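Local coordinates for CBS domain-containing protein (Listeria monocytogenes, PDB 6XNV) that binds the cyclic dinucleotide c-di-AMP through its CBS-fold core and probably acts as a sensor of that second messenger, at residues I32-V37 with H136-I141; K36-Q41 with S59-L64; P108-F113 with P127-V132. All coordinates share one frame; numbering follows the deposited sequence.

Contact 1: I32-V37 with H136-I141; sequences ISAEKV and HHFEGI. With 2BA ((2R,3R,3aS,5R,7aR,9R,10R,10aS,12R,14aR)-2,9-bis(6-amino-9H-purin-9-yl)octahydro-2H,7H-difuro[3,2-d:3',2'-j][1,3,7,9,2,8 ]tetraoxadiphosphacyclododecine-3,5,10,12-tetrol 5,12-dioxide), chain C.
I32 and I141 meet as an antiparallel hydrogen-bonded pair, the seam by which the short edge strand 32-33 joins strand 138-143 in a mixed sheet of the CBS fold. Two backbone bonds close the pair, I32 N to I141 O at 2.9 Å and I141 N to I32 O at 3.1 Å, while the two CG1 atoms touch on the same face. A classic beta bulge sets E139 and G140 together opposite V131, and I32 O settles against the bare G140 CA at 3.1 Å, where no side chain projects. Beyond this hollow, A34 N makes a weak, bent bond to E139 O as the edge strand gives way to a 3-10 turn. A34 of that turn and V37 just beyond are the bumps, both pressing on the F138 ring. F138 has its CG anti to the backbone N (chi1 171°), and its ring folds back with G140 N over the centre of one face. A34 CB rests obliquely on F138 CE2 at 3.7 Å, and V37 presents CB in the ring plane at the edge, with V37 CG1 reaching F138 CZ at 3.6 Å. V37 CG2 also leans on I141 CG1. P62 and L64 also cover F138. K36 O accepts a hydrogen bond from the adenine N6 of c-di-AMP at 3.0 Å, and I141 CD1 touches C8 of the same base at 3.7 Å.

Contact 2: K36-Q41 with S59-L64; sequences KVAHVQ and SVIPVL. With 2BA ((2R,3R,3aS,5R,7aR,9R,10R,10aS,12R,14aR)-2,9-bis(6-amino-9H-purin-9-yl)octahydro-2H,7H-difuro[3,2-d:3',2'-j][1,3,7,9,2,8 ]tetraoxadiphosphacyclododecine-3,5,10,12-tetrol 5,12-dioxide), chain C.
L64 lays its CD1 methyl over one face of the H39 imidazole, a CH-pi contact with the carbon 3.6 Å from the ring centroid and slightly offset toward the rim; the two side chains run at about a right angle. What turns the ring to receive the methyl is local to the chain. The H39 CG sits between the backbone N and the carbonyl carbon (chi1 59°), and ND1 gives a nearly straight bond (170°) to V37 O, which lies in the ring plane. One bond thus fixes the ring's rotation while its face is left to an apolar partner, a good example of polar edge and greasy face being used separately.

The same crossing geometry recurs on the other side of the strands. V40 CG1 meets I61 CD1 at 3.5 Å, again near a right angle, beneath V52 of helix 46-56, whereas V40 and V63 touch through their CG2 atoms. Nearer the ligand, V37 CG1 packs against P62 CG at 3.8 Å. The backbones between these layers run parallel: V40 N bonds to P62 O at 3.1 Å and L64 N to V40 O at 3.0 Å, with V63 CA adding a CA-H...O contact to V40 O.

Where the two segments splay apart, the nucleotide is bound. A38 N donates to adenine N1 at 3.1 Å, I61 CG2 packs on C2, and V60 O takes the O2' hydroxyl at 2.7 Å. S59 holds one phosphate through its N and its OG. Adjacent parallel strands joined by helix 46-56 form a beta-alpha-beta unit, and a base read by the backbone at its end is in keeping with the adenine-nucleotide clefts of CBS proteins.

Contact 3: P108-F113 with P127-V132; sequences PVIKDF and PFVCVV. With 2BA ((2R,3R,3aS,5R,7aR,9R,10R,10aS,12R,14aR)-2,9-bis(6-amino-9H-purin-9-yl)octahydro-2H,7H-difuro[3,2-d:3',2'-j][1,3,7,9,2,8 ]tetraoxadiphosphacyclododecine-3,5,10,12-tetrol 5,12-dioxide), chain C.
C130 O is met from the short, weakly bonded strand 109-110 by two unequal partners: I110 N, in a short and nearly straight hydrogen bond of 2.7 Å (167°), and V109 CA, in a bent and minor CA-H...O contact at 3.3 Å. The next carbonyl in the ladder, I110 O, works in the reverse direction, taking V132 N at 3.0 Å and V131 CA at 3.2 Å. The parallel register is set by I110 beside V131. The strands belong to the beta-alpha-beta unit that passes through helix 116-123.

Around this short polar ladder the side chains are apolar and branched. V129 is the wedge: with CG1 anti to the backbone N (chi1 176°), that methyl meets I110 CG1 at 3.5 Å and also touches I110 CD1, the two side chains crossing at about a right angle. I110 then sets its CB against V131 CB at 3.8 Å, and its CG2 stands over one face of the F113 ring, offset toward the rim. V131 CG2 reaches CE1 of that ring obliquely; I110 and V131 thus both touch the F113 ring. Beside V109, V132 brings CG2 to the V109 CG2 methyl, again nearly perpendicular, while the aliphatic part of K111 runs alongside V132.

Strand 128-132 has a second task at its start. F128 lies by the ribose of c-di-AMP, its CD1 close to O4', with C130 SG at the ring edge in plane, and P127 O approaches C5'. F128 contributes no hydrogen bond there. Chemically, then, the pairing rests on two nearly straight backbone bonds shielded by valine and isoleucine methyls, and the contribution to the ligand is van der Waals contact with sugar rather than recognition of the base.

In the fold
Contact 2 is the most buried of the three, with no exposed residue among those that touch, whereas contacts 1 and 3 lie farther from the chain centre and each include an exposed residue. Contacts 1 and 3 build one mixed sheet, strands 138-143 and 128-132 being neighbours in it; contact 2 belongs to the other. Contacts 2 and 3 are parallel beta-alpha-beta pairings, while contact 1 is antiparallel and joins segments 99 residues apart in the chain. The F138 side chain is where contacts 1 and 2 meet. All three reach c-di-AMP differently: contacts 1 and 2 share K36 and V37 at the adenine, contact 2 adds phosphate bonds, and contact 3 offers mainly apolar cover.

Contact 1: I32-V37 with H136-I141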
# COMPACT_ATOMS: atom_id res chain seq x y z
N ILE A 32 1.78 -3.87 16.59
CA ILE A 32 2.24 -5.12 16.00
C ILE A 32 3.67 -5.34 16.45
O ILE A 32 4.56 -4.55 16.11
CB ILE A 32 2.14 -5.10 14.47
CG1 ILE A 32 0.85 -4.42 13.99
CG2 ILE A 32 2.30 -6.50 13.91
CD1 ILE A 32 -0.40 -5.32 14.04
N SER A 33 3.90 -6.41 17.20
CA SER A 33 5.24 -6.72 17.68
C SER A 33 6.21 -6.90 16.51
O SER A 33 5.84 -7.36 15.43
CB SER A 33 5.21 -7.98 18.54
OG SER A 33 6.49 -8.20 19.10
N ALA A 34 7.48 -6.56 16.77
CA ALA A 34 8.50 -6.58 15.73
C ALA A 34 8.65 -7.96 15.11
O ALA A 34 8.85 -8.08 13.89
CB ALA A 34 9.84 -6.11 16.30
N GLU A 35 8.55 -9.02 15.91
CA GLU A 35 8.73 -10.35 15.34
C GLU A 35 7.67 -10.71 14.30
O GLU A 35 7.85 -11.69 13.56
CB GLU A 35 8.74 -11.39 16.47
CG GLU A 35 7.41 -12.02 16.78
CD GLU A 35 6.76 -11.43 18.01
OE1 GLU A 35 7.35 -10.49 18.58
OE2 GLU A 35 5.68 -11.92 18.42
N LYS A 36 6.60 -9.92 14.20
CA LYS A 36 5.56 -10.16 13.20
C LYS A 36 5.68 -9.25 11.98
O LYS A 36 4.86 -9.37 11.07
CB LYS A 36 4.18 -9.99 13.85
CG LYS A 36 4.04 -10.76 15.16
CD LYS A 36 2.61 -10.67 15.71
CE LYS A 36 1.88 -12.00 15.58
NZ LYS A 36 2.03 -12.54 14.20
N VAL A 37 6.69 -8.38 11.93
CA VAL A 37 6.82 -7.35 10.92
C VAL A 37 7.90 -7.77 9.94
O VAL A 37 9.06 -7.97 10.35
CB VAL A 37 7.17 -5.99 11.55
CG1 VAL A 37 7.62 -4.98 10.47
CG2 VAL A 37 6.01 -5.44 12.36
N HIS A 136 16.78 3.97 18.98
CA HIS A 136 16.23 3.72 17.65
C HIS A 136 16.17 2.23 17.33
O HIS A 136 16.13 1.84 16.15
CB HIS A 136 17.01 4.48 16.58
CG HIS A 136 16.14 5.10 15.53
ND1 HIS A 136 15.17 6.04 15.81
CD2 HIS A 136 16.07 4.89 14.19
CE1 HIS A 136 14.56 6.40 14.69
NE2 HIS A 136 15.08 5.71 13.69
N HIS A 137 16.16 1.37 18.34
CA HIS A 137 15.83 -0.03 18.08
C HIS A 137 14.36 -0.13 17.69
O HIS A 137 13.50 0.54 18.26
CB HIS A 137 16.12 -0.90 19.30
CG HIS A 137 17.58 -0.97 19.66
ND1 HIS A 137 18.04 -0.74 20.94
CD2 HIS A 137 18.67 -1.21 18.90
CE1 HIS A 137 19.36 -0.84 20.96
NE2 HIS A 137 19.76 -1.12 19.73
N PHE A 138 14.09 -0.97 16.71
CA PHE A 138 12.74 -1.11 16.18
C PHE A 138 11.93 -2.03 17.09
O PHE A 138 12.31 -3.18 17.30
CB PHE A 138 12.84 -1.67 14.77
CG PHE A 138 11.54 -2.06 14.17
CD1 PHE A 138 10.66 -1.10 13.71
CD2 PHE A 138 11.20 -3.40 14.04
CE1 PHE A 138 9.46 -1.47 13.12
CE2 PHE A 138 9.99 -3.78 13.47
CZ PHE A 138 9.12 -2.82 13.00
N GLU A 139 10.80 -1.54 17.62
CA GLU A 139 9.97 -2.34 18.51
C GLU A 139 8.69 -2.84 17.87
O GLU A 139 8.14 -3.85 18.34
CB GLU A 139 9.63 -1.53 19.77
CG GLU A 139 10.89 -1.25 20.57
CD GLU A 139 10.65 -1.12 22.05
OE1 GLU A 139 9.73 -0.37 22.43
OE2 GLU A 139 11.39 -1.78 22.83
N GLY A 140 8.21 -2.21 16.82
CA GLY A 140 6.98 -2.63 16.19
C GLY A 140 6.38 -1.48 15.41
O GLY A 140 7.04 -0.46 15.17
N ILE A 141 5.12 -1.67 15.01
CA ILE A 141 4.43 -0.64 14.24
C ILE A 141 3.00 -0.46 14.74
O ILE A 141 2.42 -1.32 15.41
CB ILE A 141 4.44 -0.95 12.72
CG1 ILE A 141 3.52 -2.14 12.41
CG2 ILE A 141 5.89 -1.19 12.21
CD1 ILE A 141 3.45 -2.51 10.94
P 2BA C . -2.77 -2.28 7.66
O1P 2BA C . -2.81 -3.55 8.46
O2P 2BA C . -3.23 -0.99 8.29
O5' 2BA C . -1.23 -2.06 7.18
C5' 2BA C . -0.79 -0.76 6.80
C4' 2BA C . 0.58 -0.86 6.16
O4' 2BA C . 1.55 -1.14 7.18
C3' 2BA C . 0.70 -2.01 5.16
O3' 2BA C . 0.31 -1.58 3.87
C2' 2BA C . 2.19 -2.31 5.23
O2' 2BA C . 2.99 -1.33 4.56
C1' 2BA C . 2.53 -2.06 6.68
N9 2BA C . 2.40 -3.32 7.42
C8 2BA C . 1.34 -3.73 8.13
N7 2BA C . 1.56 -4.94 8.70
C5 2BA C . 2.79 -5.32 8.34
C6 2BA C . 3.66 -6.48 8.60
N6 2BA C . 3.27 -7.53 9.37
N1 2BA C . 4.89 -6.45 8.04
C2 2BA C . 5.32 -5.44 7.27
N3 2BA C . 4.58 -4.36 7.00
C4 2BA C . 3.34 -4.25 7.50
P1 2BA C . -0.07 -2.57 2.68
O1P1 2BA C . 0.92 -3.70 2.51
O2P1 2BA C . -0.39 -1.62 1.58
O5'1 2BA C . -1.43 -3.18 3.29
C5'1 2BA C . -2.64 -2.43 3.23
C4'1 2BA C . -3.74 -3.18 3.99
O4'1 2BA C . -4.05 -4.45 3.38
C3'1 2BA C . -3.32 -3.52 5.40
O3'1 2BA C . -3.56 -2.42 6.27
C2'1 2BA C . -4.14 -4.75 5.73
O2'1 2BA C . -5.35 -4.35 6.40
C1'1 2BA C . -4.43 -5.39 4.37
N91 2BA C . -3.52 -6.53 4.31
C81 2BA C . -2.40 -6.65 3.58
N71 2BA C . -1.79 -7.85 3.85
C51 2BA C . -2.54 -8.51 4.76
C61 2BA C . -2.49 -9.79 5.49
N61 2BA C . -1.52 -10.70 5.31
N11 2BA C . -3.48 -10.05 6.37
C21 2BA C . -4.48 -9.20 6.60
N31 2BA C . -4.58 -8.02 5.97
C41 2BA C . -3.66 -7.62 5.06

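Contact 2: K36-Q41 with S59-L64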
# COMPACT_ATOMS: atom_id res chain seq x y z
N LYS A 36 6.60 -9.92 14.20
CA LYS A 36 5.56 -10.16 13.20
C LYS A 36 5.68 -9.25 11.98
O LYS A 36 4.86 -9.37 11.07
CB LYS A 36 4.18 -9.99 13.85
CG LYS A 36 4.04 -10.76 15.16
CD LYS A 36 2.61 -10.67 15.71
CE LYS A 36 1.88 -12.00 15.58
NZ LYS A 36 2.03 -12.54 14.20
N VAL A 37 6.69 -8.38 11.93
CA VAL A 37 6.82 -7.35 10.92
C VAL A 37 7.90 -7.77 9.94
O VAL A 37 9.06 -7.97 10.35
CB VAL A 37 7.17 -5.99 11.55
CG1 VAL A 37 7.62 -4.98 10.47
CG2 VAL A 37 6.01 -5.44 12.36
N ALA A 38 7.55 -7.91 8.67
CA ALA A 38 8.55 -8.18 7.65
C ALA A 38 9.43 -6.95 7.45
O ALA A 38 8.97 -5.81 7.54
CB ALA A 38 7.90 -8.56 6.32
N HIS A 39 10.71 -7.20 7.16
CA HIS A 39 11.68 -6.14 6.93
C HIS A 39 12.82 -6.67 6.08
O HIS A 39 13.06 -7.87 6.01
CB HIS A 39 12.26 -5.63 8.25
CG HIS A 39 12.93 -6.69 9.05
ND1 HIS A 39 12.22 -7.62 9.78
CD2 HIS A 39 14.24 -6.99 9.22
CE1 HIS A 39 13.07 -8.44 10.38
NE2 HIS A 39 14.30 -8.07 10.06
N VAL A 40 13.54 -5.76 5.44
CA VAL A 40 14.77 -6.13 4.75
C VAL A 40 15.92 -5.55 5.53
O VAL A 40 15.78 -4.59 6.28
CB VAL A 40 14.82 -5.65 3.28
CG1 VAL A 40 13.49 -5.90 2.59
CG2 VAL A 40 15.18 -4.19 3.23
N GLN A 41 17.09 -6.16 5.34
CA GLN A 41 18.29 -5.79 6.06
C GLN A 41 19.17 -4.88 5.22
O GLN A 41 19.23 -5.01 4.00
CB GLN A 41 19.07 -7.04 6.46
CG GLN A 41 18.41 -7.82 7.58
CD GLN A 41 18.87 -7.32 8.94
OE1 GLN A 41 20.05 -7.00 9.13
NE2 GLN A 41 17.94 -7.24 9.88
N SER A 59 3.45 -3.87 0.98
CA SER A 59 3.98 -2.99 -0.05
C SER A 59 4.98 -1.96 0.46
O SER A 59 5.68 -1.35 -0.35
CB SER A 59 2.83 -2.28 -0.75
OG SER A 59 2.02 -1.65 0.21
N VAL A 60 5.08 -1.74 1.78
CA VAL A 60 6.07 -0.85 2.39
C VAL A 60 6.53 -1.49 3.69
O VAL A 60 5.69 -1.82 4.55
CB VAL A 60 5.52 0.57 2.68
CG1 VAL A 60 6.60 1.47 3.30
CG2 VAL A 60 4.89 1.25 1.45
N ILE A 61 7.83 -1.64 3.88
CA ILE A 61 8.34 -2.33 5.06
C ILE A 61 9.61 -1.65 5.56
O ILE A 61 10.29 -0.94 4.81
CB ILE A 61 8.62 -3.83 4.80
CG1 ILE A 61 9.73 -3.99 3.76
CG2 ILE A 61 7.34 -4.58 4.43
CD1 ILE A 61 10.12 -5.42 3.59
N PRO A 62 9.95 -1.84 6.83
CA PRO A 62 11.15 -1.21 7.37
C PRO A 62 12.43 -1.87 6.90
O PRO A 62 12.48 -3.02 6.45
CB PRO A 62 10.98 -1.34 8.89
CG PRO A 62 9.97 -2.36 9.09
CD PRO A 62 9.06 -2.33 7.90
N VAL A 63 13.49 -1.07 6.98
CA VAL A 63 14.85 -1.51 6.76
C VAL A 63 15.54 -1.50 8.11
O VAL A 63 15.64 -0.44 8.75
CB VAL A 63 15.58 -0.58 5.78
CG1 VAL A 63 16.98 -1.10 5.53
CG2 VAL A 63 14.76 -0.43 4.51
N LEU A 64 16.04 -2.65 8.54
CA LEU A 64 16.77 -2.77 9.80
C LEU A 64 18.20 -3.22 9.56
O LEU A 64 18.52 -3.87 8.56
CB LEU A 64 16.08 -3.76 10.76
CG LEU A 64 14.59 -3.57 11.02
CD1 LEU A 64 14.02 -4.70 11.87
CD2 LEU A 64 14.35 -2.20 11.67
P 2BA C . -2.77 -2.28 7.66
O1P 2BA C . -2.81 -3.55 8.46
O2P 2BA C . -3.23 -0.99 8.29
O5' 2BA C . -1.23 -2.06 7.18
C5' 2BA C . -0.79 -0.76 6.80
C4' 2BA C . 0.58 -0.86 6.16
O4' 2BA C . 1.55 -1.14 7.18
C3' 2BA C . 0.70 -2.01 5.16
O3' 2BA C . 0.31 -1.58 3.87
C2' 2BA C . 2.19 -2.31 5.23
O2' 2BA C . 2.99 -1.33 4.56
C1' 2BA C . 2.53 -2.06 6.68
N9 2BA C . 2.40 -3.32 7.42
C8 2BA C . 1.34 -3.73 8.13
N7 2BA C . 1.56 -4.94 8.70
C5 2BA C . 2.79 -5.32 8.34
C6 2BA C . 3.66 -6.48 8.60
N6 2BA C . 3.27 -7.53 9.37
N1 2BA C . 4.89 -6.45 8.04
C2 2BA C . 5.32 -5.44 7.27
N3 2BA C . 4.58 -4.36 7.00
C4 2BA C . 3.34 -4.25 7.50
P1 2BA C . -0.07 -2.57 2.68
O1P1 2BA C . 0.92 -3.70 2.51
O2P1 2BA C . -0.39 -1.62 1.58
O5'1 2BA C . -1.43 -3.18 3.29
C5'1 2BA C . -2.64 -2.43 3.23
C4'1 2BA C . -3.74 -3.18 3.99
O4'1 2BA C . -4.05 -4.45 3.38
C3'1 2BA C . -3.32 -3.52 5.40
O3'1 2BA C . -3.56 -2.42 6.27
C2'1 2BA C . -4.14 -4.75 5.73
O2'1 2BA C . -5.35 -4.35 6.40
C1'1 2BA C . -4.43 -5.39 4.37
N91 2BA C . -3.52 -6.53 4.31
C81 2BA C . -2.40 -6.65 3.58
N71 2BA C . -1.79 -7.85 3.85
C51 2BA C . -2.54 -8.51 4.76
C61 2BA C . -2.49 -9.79 5.49
N61 2BA C . -1.52 -10.70 5.31
N11 2BA C . -3.48 -10.05 6.37
C21 2BA C . -4.48 -9.20 6.60
N31 2BA C . -4.58 -8.02 5.97
C41 2BA C . -3.66 -7.62 5.06

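Contact 3: P108-F113 with P127-V132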
# COMPACT_ATOMS: atom_id res chain seq x y z
N PRO A 108 8.21 9.65 10.14
CA PRO A 108 7.98 9.80 11.58
C PRO A 108 8.10 8.48 12.33
O PRO A 108 8.01 7.39 11.75
CB PRO A 108 6.54 10.32 11.63
CG PRO A 108 5.90 9.60 10.47
CD PRO A 108 6.95 9.56 9.38
N VAL A 109 8.31 8.57 13.65
CA VAL A 109 8.40 7.41 14.53
C VAL A 109 7.72 7.72 15.86
O VAL A 109 7.58 8.88 16.25
CB VAL A 109 9.87 6.96 14.79
CG1 VAL A 109 10.63 6.76 13.50
CG2 VAL A 109 10.59 7.95 15.70
N ILE A 110 7.29 6.66 16.55
CA ILE A 110 6.71 6.76 17.89
C ILE A 110 7.81 6.47 18.90
O ILE A 110 8.39 5.38 18.91
CB ILE A 110 5.56 5.76 18.08
CG1 ILE A 110 4.57 5.78 16.92
CG2 ILE A 110 4.84 6.03 19.41
CD1 ILE A 110 3.91 7.10 16.75
N LYS A 111 8.08 7.44 19.78
CA LYS A 111 8.98 7.24 20.91
C LYS A 111 8.26 6.78 22.17
O LYS A 111 8.88 6.15 23.03
CB LYS A 111 9.74 8.53 21.23
CG LYS A 111 10.48 9.18 20.07
CD LYS A 111 11.85 8.55 19.84
CE LYS A 111 12.89 9.59 19.40
NZ LYS A 111 12.33 10.69 18.54
N ASP A 112 6.97 7.09 22.31
CA ASP A 112 6.24 6.80 23.53
C ASP A 112 4.75 6.87 23.21
O ASP A 112 4.36 7.33 22.14
CB ASP A 112 6.59 7.80 24.64
CG ASP A 112 6.35 9.24 24.22
OD1 ASP A 112 5.18 9.68 24.19
OD2 ASP A 112 7.35 9.93 23.89
N PHE A 113 3.93 6.47 24.17
CA PHE A 113 2.49 6.54 23.99
C PHE A 113 1.86 7.58 24.91
O PHE A 113 0.74 7.40 25.40
CB PHE A 113 1.88 5.16 24.19
CG PHE A 113 2.25 4.19 23.10
CD1 PHE A 113 3.53 3.65 23.05
CD2 PHE A 113 1.35 3.87 22.10
CE1 PHE A 113 3.89 2.77 22.04
CE2 PHE A 113 1.71 2.99 21.08
CZ PHE A 113 2.98 2.44 21.05
N PRO A 127 0.15 5.07 6.39
CA PRO A 127 -0.56 3.81 6.69
C PRO A 127 -0.04 3.12 7.93
O PRO A 127 -0.77 2.30 8.50
CB PRO A 127 -0.32 2.94 5.44
CG PRO A 127 -0.04 3.94 4.35
CD PRO A 127 0.72 5.07 5.03
N PHE A 128 1.18 3.41 8.36
CA PHE A 128 1.71 2.85 9.60
C PHE A 128 2.87 3.72 10.04
O PHE A 128 3.49 4.42 9.23
CB PHE A 128 2.18 1.40 9.42
CG PHE A 128 3.49 1.27 8.65
CD1 PHE A 128 3.49 1.19 7.26
CD2 PHE A 128 4.70 1.25 9.32
CE1 PHE A 128 4.68 1.04 6.56
CE2 PHE A 128 5.90 1.14 8.63
CZ PHE A 128 5.89 1.03 7.24
N VAL A 129 3.18 3.63 11.34
CA VAL A 129 4.30 4.35 11.95
C VAL A 129 5.09 3.40 12.84
O VAL A 129 4.52 2.72 13.70
CB VAL A 129 3.83 5.57 12.77
CG1 VAL A 129 5.05 6.21 13.45
CG2 VAL A 129 3.10 6.56 11.86
N CYS A 130 6.40 3.38 12.64
CA CYS A 130 7.28 2.58 13.47
C CYS A 130 7.36 3.14 14.90
O CYS A 130 7.32 4.36 15.11
CB CYS A 130 8.67 2.51 12.84
SG CYS A 130 8.70 1.73 11.18
N VAL A 131 7.49 2.26 15.88
CA VAL A 131 7.80 2.67 17.24
C VAL A 131 9.20 2.15 17.55
O VAL A 131 9.54 1.02 17.21
CB VAL A 131 6.75 2.16 18.24
CG1 VAL A 131 6.49 0.75 17.97
CG2 VAL A 131 7.25 2.31 19.69
N VAL A 132 10.02 3.01 18.14
CA VAL A 132 11.40 2.69 18.45
C VAL A 132 11.64 3.02 19.91
O VAL A 132 10.86 3.73 20.55
CB VAL A 132 12.39 3.45 17.56
CG1 VAL A 132 12.08 3.19 16.10
CG2 VAL A 132 12.30 4.93 17.85
P 2BA C . -2.77 -2.28 7.66
O1P 2BA C . -2.81 -3.55 8.46
O2P 2BA C . -3.23 -0.99 8.29
O5' 2BA C . -1.23 -2.06 7.18
C5' 2BA C . -0.79 -0.76 6.80
C4' 2BA C . 0.58 -0.86 6.16
O4' 2BA C . 1.55 -1.14 7.18
C3' 2BA C . 0.70 -2.01 5.16
O3' 2BA C . 0.31 -1.58 3.87
C2' 2BA C . 2.19 -2.31 5.23
O2' 2BA C . 2.99 -1.33 4.56
C1' 2BA C . 2.53 -2.06 6.68
N9 2BA C . 2.40 -3.32 7.42
C8 2BA C . 1.34 -3.73 8.13
N7 2BA C . 1.56 -4.94 8.70
C5 2BA C . 2.79 -5.32 8.34
C6 2BA C . 3.66 -6.48 8.60
N6 2BA C . 3.27 -7.53 9.37
N1 2BA C . 4.89 -6.45 8.04
C2 2BA C . 5.32 -5.44 7.27
N3 2BA C . 4.58 -4.36 7.00
C4 2BA C . 3.34 -4.25 7.50
P1 2BA C . -0.07 -2.57 2.68
O1P1 2BA C . 0.92 -3.70 2.51
O2P1 2BA C . -0.39 -1.62 1.58
O5'1 2BA C . -1.43 -3.18 3.29
C5'1 2BA C . -2.64 -2.43 3.23
C4'1 2BA C . -3.74 -3.18 3.99
O4'1 2BA C . -4.05 -4.45 3.38
C3'1 2BA C . -3.32 -3.52 5.40
O3'1 2BA C . -3.56 -2.42 6.27
C2'1 2BA C . -4.14 -4.75 5.73
O2'1 2BA C . -5.35 -4.35 6.40
C1'1 2BA C . -4.43 -5.39 4.37
N91 2BA C . -3.52 -6.53 4.31
C81 2BA C . -2.40 -6.65 3.58
N71 2BA C . -1.79 -7.85 3.85
C51 2BA C . -2.54 -8.51 4.76
C61 2BA C . -2.49 -9.79 5.49
N61 2BA C . -1.52 -10.70 5.31
N11 2BA C . -3.48 -10.05 6.37
C21 2BA C . -4.48 -9.20 6.60
N31 2BA C . -4.58 -8.02 5.97
C41 2BA C . -3.66 -7.62 5.06